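Local coordinates for protein carboxylase (Deinococcus radiodurans, PDB 5H80) that probably carries out the ATP-dependent carboxylation of biotin, as the biotin carboxylase domain of a single-chain, multi-domain carboxylase, at residues Ala368-Val373 with Lys424-Arg429; Glu329-Thr334 with Ala362-Gln367. All coordinates share one frame; numbering follows the deposited sequence.

Contact 1: residues Ala368-Val373 with Lys424-Arg429; sequences AVQARV and KVVVHR
The amide end of Q370 lies against the aliphatic part of K424, the two side chains crossing at a slant. The carbonyl oxygen OE1 lies against K424 CB at 3.4 Å, and NE2 is 3.7 Å from K424 CD. Q370 reaches this place because CG stands anti to the backbone N (chi1 168°) and the chain then runs on extended; OE1 also touches V426 CG2 at 3.6 Å. Both ends of the amide are engaged beyond the pair: OE1 is hydrogen-bonded to T326 and NE2 to E268, which should fix its rotation. K424 bends at chi3 (-60°), so that NZ leaves the strand for the carbonyl of V323 and a salt bridge with E42. Beneath these side chains, strands 367-374 and 421-429 run antiparallel as neighbours in an antiparallel sheet, with strand 264-270 on the far side of 367-374; both segments fall in the biotin carboxylase C-terminal family region. V369 and V427 form one hydrogen-bonded pair, with V427 N 2.8 Å from V369 O, and A371 and V425 form the next, with A371 N 2.8 Å from V425 O. Between them, CA-H groups of Q370 and V426 approach carbonyl oxygens of the opposite strand. The sheet separates two kinds of surroundings. Q370, K424 and V426 face helix 325-332, whereas V369, V425 and V427 pack on helix 434-446. V425 CG2 also meets V373 CG2, 4.0 Å away, near the end of the pairing. At the other end, A368 CB meets the edge of the H428 ring near its plane, 4.0 Å from CD2.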
ATOM      1  N   ALA A 368       4.153   1.267 -11.326  1.00 21.18           N
ATOM      2  CA  ALA A 368       2.866   1.711 -10.679  1.00 20.15           C
ATOM      3  C   ALA A 368       2.129   2.711 -11.596  1.00 20.02           C
ATOM      4  O   ALA A 368       2.747   3.308 -12.563  1.00 21.91           O
ATOM      5  CB  ALA A 368       3.130   2.324  -9.342  1.00 19.65           C
ATOM      6  N   VAL A 369       0.856   2.796 -11.407  1.00 21.04           N
ATOM      7  CA  VAL A 369       0.010   3.760 -12.099  1.00 19.14           C
ATOM      8  C   VAL A 369      -1.005   4.386 -11.092  1.00 22.17           C
ATOM      9  O   VAL A 369      -1.567   3.724 -10.238  1.00 22.46           O
ATOM     10  CB  VAL A 369      -0.708   3.123 -13.281  1.00 18.96           C
ATOM     11  CG1 VAL A 369      -1.726   1.998 -12.955  1.00 18.00           C
ATOM     12  CG2 VAL A 369      -1.562   4.054 -14.047  1.00 18.90           C
ATOM     13  N   GLN A 370      -1.314   5.657 -11.322  1.00 19.71           N
ATOM     14  CA  GLN A 370      -2.354   6.363 -10.635  1.00 20.06           C
ATOM     15  C   GLN A 370      -3.468   6.713 -11.573  1.00 18.91           C
ATOM     16  O   GLN A 370      -3.202   7.153 -12.720  1.00 22.78           O
ATOM     17  CB  GLN A 370      -1.838   7.694 -10.015  1.00 21.18           C
ATOM     18  CG  GLN A 370      -2.971   8.662  -9.492  1.00 23.95           C
ATOM     19  CD  GLN A 370      -2.449   9.769  -8.634  1.00 25.50           C
ATOM     20  OE1 GLN A 370      -2.232   9.604  -7.428  1.00 25.32           O
ATOM     21  NE2 GLN A 370      -2.256  10.936  -9.204  1.00 26.09           N
ATOM     22  N   ALA A 371      -4.688   6.474 -11.171  1.00 23.96           N
ATOM     23  CA  ALA A 371      -5.822   6.967 -11.956  1.00 23.88           C
ATOM     24  C   ALA A 371      -6.568   8.059 -11.090  1.00 23.24           C
ATOM     25  O   ALA A 371      -6.782   7.885  -9.916  1.00 22.30           O
ATOM     26  CB  ALA A 371      -6.735   5.904 -12.356  1.00 24.70           C
ATOM     27  N   ARG A 372      -6.903   9.213 -11.717  1.00 23.66           N
ATOM     28  CA  ARG A 372      -7.719  10.198 -11.012  1.00 24.34           C
ATOM     29  C   ARG A 372      -9.260   9.898 -11.203  1.00 24.80           C
ATOM     30  O   ARG A 372      -9.824   9.965 -12.355  1.00 22.98           O
ATOM     31  CB  ARG A 372      -7.338  11.524 -11.636  1.00 28.03           C
ATOM     32  CG  ARG A 372      -5.798  11.894 -11.511  1.00 27.29           C
ATOM     33  CD  ARG A 372      -5.526  13.418 -11.758  1.00 28.39           C
ATOM     34  NE  ARG A 372      -4.076  13.748 -11.879  1.00 26.24           N
ATOM     35  CZ  ARG A 372      -3.586  14.999 -11.947  1.00 27.68           C
ATOM     36  NH1 ARG A 372      -4.369  16.031 -11.745  1.00 31.02           N
ATOM     37  NH2 ARG A 372      -2.296  15.213 -12.118  1.00 27.07           N
ATOM     38  N   VAL A 373      -9.909   9.570 -10.106  1.00 23.03           N
ATOM     39  CA  VAL A 373     -11.380   9.415 -10.041  1.00 22.08           C
ATOM     40  C   VAL A 373     -12.090  10.730  -9.860  1.00 22.93           C
ATOM     41  O   VAL A 373     -11.841  11.391  -8.818  1.00 25.50           O
ATOM     42  CB  VAL A 373     -11.772   8.349  -9.049  1.00 25.18           C
ATOM     43  CG1 VAL A 373     -13.260   8.089  -9.104  1.00 26.16           C
ATOM     44  CG2 VAL A 373     -10.932   7.086  -9.306  1.00 24.01           C
ATOM     45  N   LYS A 424      -7.737   9.465  -5.640  1.00 19.99           N
ATOM     46  CA  LYS A 424      -6.645   8.976  -6.484  1.00 20.63           C
ATOM     47  C   LYS A 424      -6.375   7.493  -6.162  1.00 20.44           C
ATOM     48  O   LYS A 424      -6.170   7.231  -5.044  1.00 21.82           O
ATOM     49  CB  LYS A 424      -5.407   9.788  -6.360  1.00 23.72           C
ATOM     50  CG  LYS A 424      -5.600  11.310  -6.514  1.00 26.98           C
ATOM     51  CD  LYS A 424      -4.300  12.123  -6.344  1.00 24.90           C
ATOM     52  CE  LYS A 424      -3.574  12.012  -4.992  1.00 21.91           C
ATOM     53  NZ  LYS A 424      -2.425  12.934  -4.725  1.00 25.34           N
ATOM     54  N   VAL A 425      -6.393   6.634  -7.159  1.00 22.74           N
ATOM     55  CA  VAL A 425      -6.165   5.214  -6.984  1.00 23.31           C
ATOM     56  C   VAL A 425      -4.852   4.844  -7.572  1.00 19.12           C
ATOM     57  O   VAL A 425      -4.655   4.984  -8.805  1.00 19.01           O
ATOM     58  CB  VAL A 425      -7.264   4.397  -7.642  1.00 23.81           C
ATOM     59  CG1 VAL A 425      -7.045   2.820  -7.581  1.00 25.37           C
ATOM     60  CG2 VAL A 425      -8.633   4.803  -7.044  1.00 22.60           C
ATOM     61  N   VAL A 426      -3.977   4.308  -6.722  1.00 20.39           N
ATOM     62  CA  VAL A 426      -2.601   4.016  -7.116  1.00 19.46           C
ATOM     63  C   VAL A 426      -2.494   2.507  -7.071  1.00 19.67           C
ATOM     64  O   VAL A 426      -2.830   1.907  -6.024  1.00 22.25           O
ATOM     65  CB  VAL A 426      -1.547   4.683  -6.278  1.00 23.63           C
ATOM     66  CG1 VAL A 426      -0.165   4.414  -6.776  1.00 23.27           C
ATOM     67  CG2 VAL A 426      -1.818   6.228  -6.222  1.00 25.54           C
ATOM     68  N   VAL A 427      -2.031   1.934  -8.167  1.00 22.89           N
ATOM     69  CA  VAL A 427      -1.861   0.482  -8.156  1.00 20.85           C
ATOM     70  C   VAL A 427      -0.422   0.146  -8.460  1.00 22.04           C
ATOM     71  O   VAL A 427       0.231   0.816  -9.264  1.00 20.78           O
ATOM     72  CB  VAL A 427      -2.798  -0.160  -9.088  1.00 25.62           C
ATOM     73  CG1 VAL A 427      -2.454  -1.580  -9.305  1.00 28.04           C
ATOM     74  CG2 VAL A 427      -4.227  -0.084  -8.576  1.00 25.90           C
ATOM     75  N   HIS A 428       0.121  -0.864  -7.772  1.00 20.96           N
ATOM     76  CA  HIS A 428       1.592  -1.132  -7.808  1.00 21.30           C
ATOM     77  C   HIS A 428       1.884  -2.629  -7.815  1.00 25.45           C
ATOM     78  O   HIS A 428       1.146  -3.372  -7.270  1.00 24.26           O
ATOM     79  CB  HIS A 428       2.255  -0.531  -6.633  1.00 24.56           C
ATOM     80  CG  HIS A 428       3.696  -0.871  -6.465  1.00 26.97           C
ATOM     81  ND1 HIS A 428       4.162  -1.541  -5.339  1.00 36.24           N
ATOM     82  CD2 HIS A 428       4.804  -0.557  -7.195  1.00 30.94           C
ATOM     83  CE1 HIS A 428       5.484  -1.618  -5.389  1.00 34.73           C
ATOM     84  NE2 HIS A 428       5.889  -1.064  -6.524  1.00 31.19           N
ATOM     85  N   ARG A 429       2.761  -3.018  -8.725  1.00 23.58           N
ATOM     86  CA  ARG A 429       3.237  -4.358  -8.694  1.00 27.13           C
ATOM     87  C   ARG A 429       4.711  -4.445  -8.922  1.00 27.73           C
ATOM     88  O   ARG A 429       5.425  -3.458  -9.288  1.00 24.03           O
ATOM     89  CB  ARG A 429       2.509  -5.144  -9.701  1.00 32.36           C
ATOM     90  CG  ARG A 429       2.741  -4.730 -11.097  1.00 29.41           C
ATOM     91  CD  ARG A 429       1.649  -5.386 -11.950  1.00 34.70           C
ATOM     92  NE  ARG A 429       1.881  -6.811 -12.224  1.00 31.62           N
ATOM     93  CZ  ARG A 429       0.944  -7.774 -12.256  1.00 36.74           C
ATOM     94  NH1 ARG A 429      -0.294  -7.535 -11.925  1.00 37.80           N
ATOM     95  NH2 ARG A 429       1.274  -9.002 -12.636  1.00 35.50           N
TER

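Contact 2: residues Glu329-Thr334 with Ala362-Gln367. With EDO (1,2-ethanediol), chain G.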
ATOM      1  N   GLU A 329       6.052   7.576  -5.138  1.00 18.25           N
ATOM      2  CA  GLU A 329       6.104   7.017  -3.749  1.00 19.27           C
ATOM      3  C   GLU A 329       5.962   5.507  -3.800  1.00 20.04           C
ATOM      4  O   GLU A 329       6.741   4.800  -3.142  1.00 20.50           O
ATOM      5  CB  GLU A 329       4.970   7.680  -2.897  1.00 17.42           C
ATOM      6  CG  GLU A 329       5.313   9.137  -2.550  1.00 22.61           C
ATOM      7  CD  GLU A 329       4.411   9.704  -1.423  1.00 20.55           C
ATOM      8  OE1 GLU A 329       3.272   9.233  -1.281  1.00 20.96           O
ATOM      9  OE2 GLU A 329       4.853  10.572  -0.680  1.00 21.00           O
ATOM     10  N   GLU A 330       4.968   4.969  -4.444  1.00 21.88           N
ATOM     11  CA  GLU A 330       4.714   3.524  -4.364  1.00 23.54           C
ATOM     12  C   GLU A 330       5.742   2.735  -5.224  1.00 26.39           C
ATOM     13  O   GLU A 330       6.183   1.601  -4.803  1.00 25.40           O
ATOM     14  CB  GLU A 330       3.264   3.254  -4.737  1.00 22.35           C
ATOM     15  CG  GLU A 330       2.137   3.765  -3.820  1.00 22.40           C
ATOM     16  CD  GLU A 330       2.340   3.405  -2.463  1.00 24.25           C
ATOM     17  OE1 GLU A 330       2.522   2.176  -2.195  1.00 26.84           O
ATOM     18  OE2 GLU A 330       2.468   4.273  -1.634  1.00 19.67           O
ATOM     19  N   TRP A 331       6.066   3.216  -6.425  1.00 21.75           N
ATOM     20  CA  TRP A 331       7.147   2.632  -7.203  1.00 23.85           C
ATOM     21  C   TRP A 331       8.484   2.591  -6.430  1.00 27.45           C
ATOM     22  O   TRP A 331       9.144   1.509  -6.377  1.00 26.81           O
ATOM     23  CB  TRP A 331       7.299   3.347  -8.559  1.00 23.87           C
ATOM     24  CG  TRP A 331       8.362   2.805  -9.430  1.00 21.77           C
ATOM     25  CD1 TRP A 331       8.734   1.444  -9.612  1.00 22.68           C
ATOM     26  CD2 TRP A 331       9.213   3.556 -10.221  1.00 22.77           C
ATOM     27  NE1 TRP A 331       9.745   1.361 -10.510  1.00 23.68           N
ATOM     28  CE2 TRP A 331      10.039   2.647 -10.949  1.00 25.77           C
ATOM     29  CE3 TRP A 331       9.305   4.952 -10.521  1.00 24.13           C
ATOM     30  CZ2 TRP A 331      10.954   3.068 -11.892  1.00 25.90           C
ATOM     31  CZ3 TRP A 331      10.253   5.361 -11.388  1.00 26.03           C
ATOM     32  CH2 TRP A 331      11.111   4.415 -12.099  1.00 28.29           C
ATOM     33  N   CYS A 332       8.936   3.721  -5.866  1.00 23.38           N
ATOM     34  CA  CYS A 332      10.264   3.893  -5.290  1.00 22.99           C
ATOM     35  C   CYS A 332      10.312   3.405  -3.826  1.00 25.09           C
ATOM     36  O   CYS A 332      11.392   3.204  -3.285  1.00 27.63           O
ATOM     37  CB  CYS A 332      10.728   5.337  -5.383  1.00 23.56           C
ATOM     38  SG  CYS A 332      11.016   5.920  -7.097  1.00 27.08           S
ATOM     39  N   GLY A 333       9.157   3.272  -3.149  1.00 25.92           N
ATOM     40  CA  GLY A 333       9.082   3.030  -1.705  1.00 27.06           C
ATOM     41  C   GLY A 333       9.686   4.143  -0.912  1.00 26.58           C
ATOM     42  O   GLY A 333      10.775   3.985  -0.316  1.00 23.87           O
ATOM     43  N   THR A 334       9.095   5.352  -1.070  1.00 24.30           N
ATOM     44  CA  THR A 334       9.625   6.518  -0.427  1.00 21.87           C
ATOM     45  C   THR A 334       8.380   7.352  -0.056  1.00 20.18           C
ATOM     46  O   THR A 334       7.389   7.347  -0.823  1.00 22.36           O
ATOM     47  CB  THR A 334      10.593   7.310  -1.381  1.00 28.31           C
ATOM     48  OG1 THR A 334      11.347   8.243  -0.668  1.00 29.67           O
ATOM     49  CG2 THR A 334       9.982   8.161  -2.468  1.00 25.83           C
ATOM     50  N   ALA A 362      20.361   3.227 -11.656  1.00 26.96           N
ATOM     51  CA  ALA A 362      19.473   2.194 -12.147  1.00 23.99           C
ATOM     52  C   ALA A 362      18.067   2.387 -11.541  1.00 25.17           C
ATOM     53  O   ALA A 362      17.975   2.651 -10.314  1.00 26.15           O
ATOM     54  CB  ALA A 362      19.995   0.799 -11.794  1.00 28.14           C
ATOM     55  N   PRO A 363      17.033   2.406 -12.365  1.00 23.48           N
ATOM     56  CA  PRO A 363      15.680   2.605 -11.750  1.00 25.96           C
ATOM     57  C   PRO A 363      15.201   1.394 -10.918  1.00 26.14           C
ATOM     58  O   PRO A 363      15.657   0.249 -11.236  1.00 27.62           O
ATOM     59  CB  PRO A 363      14.747   2.868 -12.910  1.00 28.29           C
ATOM     60  CG  PRO A 363      15.516   2.912 -14.166  1.00 28.65           C
ATOM     61  CD  PRO A 363      16.983   2.472 -13.844  1.00 27.55           C
ATOM     62  N   PRO A 364      14.332   1.604  -9.910  1.00 28.27           N
ATOM     63  CA  PRO A 364      13.717   0.552  -9.125  1.00 27.40           C
ATOM     64  C   PRO A 364      12.964  -0.458 -10.069  1.00 22.78           C
ATOM     65  O   PRO A 364      12.385  -0.108 -11.102  1.00 23.21           O
ATOM     66  CB  PRO A 364      12.736   1.312  -8.209  1.00 30.54           C
ATOM     67  CG  PRO A 364      13.346   2.663  -8.078  1.00 29.11           C
ATOM     68  CD  PRO A 364      13.835   2.917  -9.514  1.00 24.12           C
ATOM     69  N   PRO A 365      12.930  -1.752  -9.682  1.00 24.68           N
ATOM     70  CA  PRO A 365      12.023  -2.669 -10.350  1.00 27.84           C
ATOM     71  C   PRO A 365      10.561  -2.387 -10.000  1.00 26.08           C
ATOM     72  O   PRO A 365      10.302  -1.584  -9.091  1.00 27.59           O
ATOM     73  CB  PRO A 365      12.415  -4.029  -9.730  1.00 26.14           C
ATOM     74  CG  PRO A 365      12.733  -3.685  -8.398  1.00 28.44           C
ATOM     75  CD  PRO A 365      13.548  -2.381  -8.512  1.00 30.40           C
ATOM     76  N   GLY A 366       9.659  -3.064 -10.684  1.00 26.78           N
ATOM     77  CA  GLY A 366       8.228  -2.902 -10.488  1.00 25.27           C
ATOM     78  C   GLY A 366       7.731  -1.632 -11.229  1.00 22.50           C
ATOM     79  O   GLY A 366       8.399  -1.078 -12.089  1.00 21.95           O
ATOM     80  N   GLN A 367       6.503  -1.295 -10.928  1.00 24.83           N
ATOM     81  CA  GLN A 367       5.795  -0.349 -11.822  1.00 20.29           C
ATOM     82  C   GLN A 367       4.605   0.059 -11.050  1.00 25.69           C
ATOM     83  O   GLN A 367       4.020  -0.737 -10.272  1.00 23.96           O
ATOM     84  CB  GLN A 367       5.445  -0.948 -13.170  1.00 22.86           C
ATOM     85  CG  GLN A 367       4.777  -2.321 -13.113  1.00 22.31           C
ATOM     86  CD  GLN A 367       4.358  -2.890 -14.448  1.00 24.47           C
ATOM     87  OE1 GLN A 367       4.152  -2.167 -15.432  1.00 24.90           O
ATOM     88  NE2 GLN A 367       4.199  -4.211 -14.481  1.00 28.89           N
TER
HETATM   89  C1  EDO G 505       3.877   5.757   1.002  1.00 38.50           C
HETATM   90  O1  EDO G 505       4.438   4.717   0.179  1.00 43.31           O
HETATM   91  C2  EDO G 505       4.880   6.664   1.644  1.00 41.12           C
HETATM   92  O2  EDO G 505       5.737   5.732   2.336  1.00 50.90           O
HETATM   93  O   HOH W   1       8.599  -0.927  -7.213  1.00 26.29           O
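P364 lies over one face of the W331 indole, crossing it at about a right angle, with CB over the five-membered ring in a CH-pi contact, 4.2 Å from the ring centroid, and CD over the rim of the benzo ring, 3.7 Å from CZ2. P363 runs alongside the indole and brings its CB to 3.9 Å from CZ2. The nitrogen edge looks into a bend of backbone carbonyls: NE1 gives a weak hydrogen bond to P364 O at 3.1 Å, well off straight at 134°, while P365 O lies at the ring edge near its plane. With CG anti to the backbone N (chi1 -179°), the indole extends from the helix into this bend. Beside it, C332 SG touches P364 CG. A water ties the two backbones together by donating to both W331 O and P365 O, at 2.6 Å each. Farther out, W253 packs on C332, P363 and P364, and P271 lies against W331. On a different side of the helix, E330 OE2 accepts a hydrogen bond from O1 of an ethanediol, probably from the crystallisation liquor, and forms a salt bridge with R403. The last turn of helix 325-332, part of the ATP-grasp family region and followed by G333 with positive phi, thus packs through a tryptophan-proline CH-pi contact on the loop between helix 349-352 and strand 367-374.

In the fold
The two contacts follow in series along the chain, contact 2 closing at Q367 where strand 367-374 begins and contact 1 opening one residue later. Their centres are about 14 Å apart, on the same side of the chain's centre. They meet directly: Q367 N probably hydrogen-bonds to R429 O at 2.9 Å, extending the pairing of contact 1 to the first residue of the strand, and V426 CG1 packs on E330 CG at 3.8 Å. Helix 325-332 therefore lies on the face of the antiparallel sheet that carries V426. Contact 2 ties this helix to the loop before the strand, while contact 1 pairs that strand with 421-429.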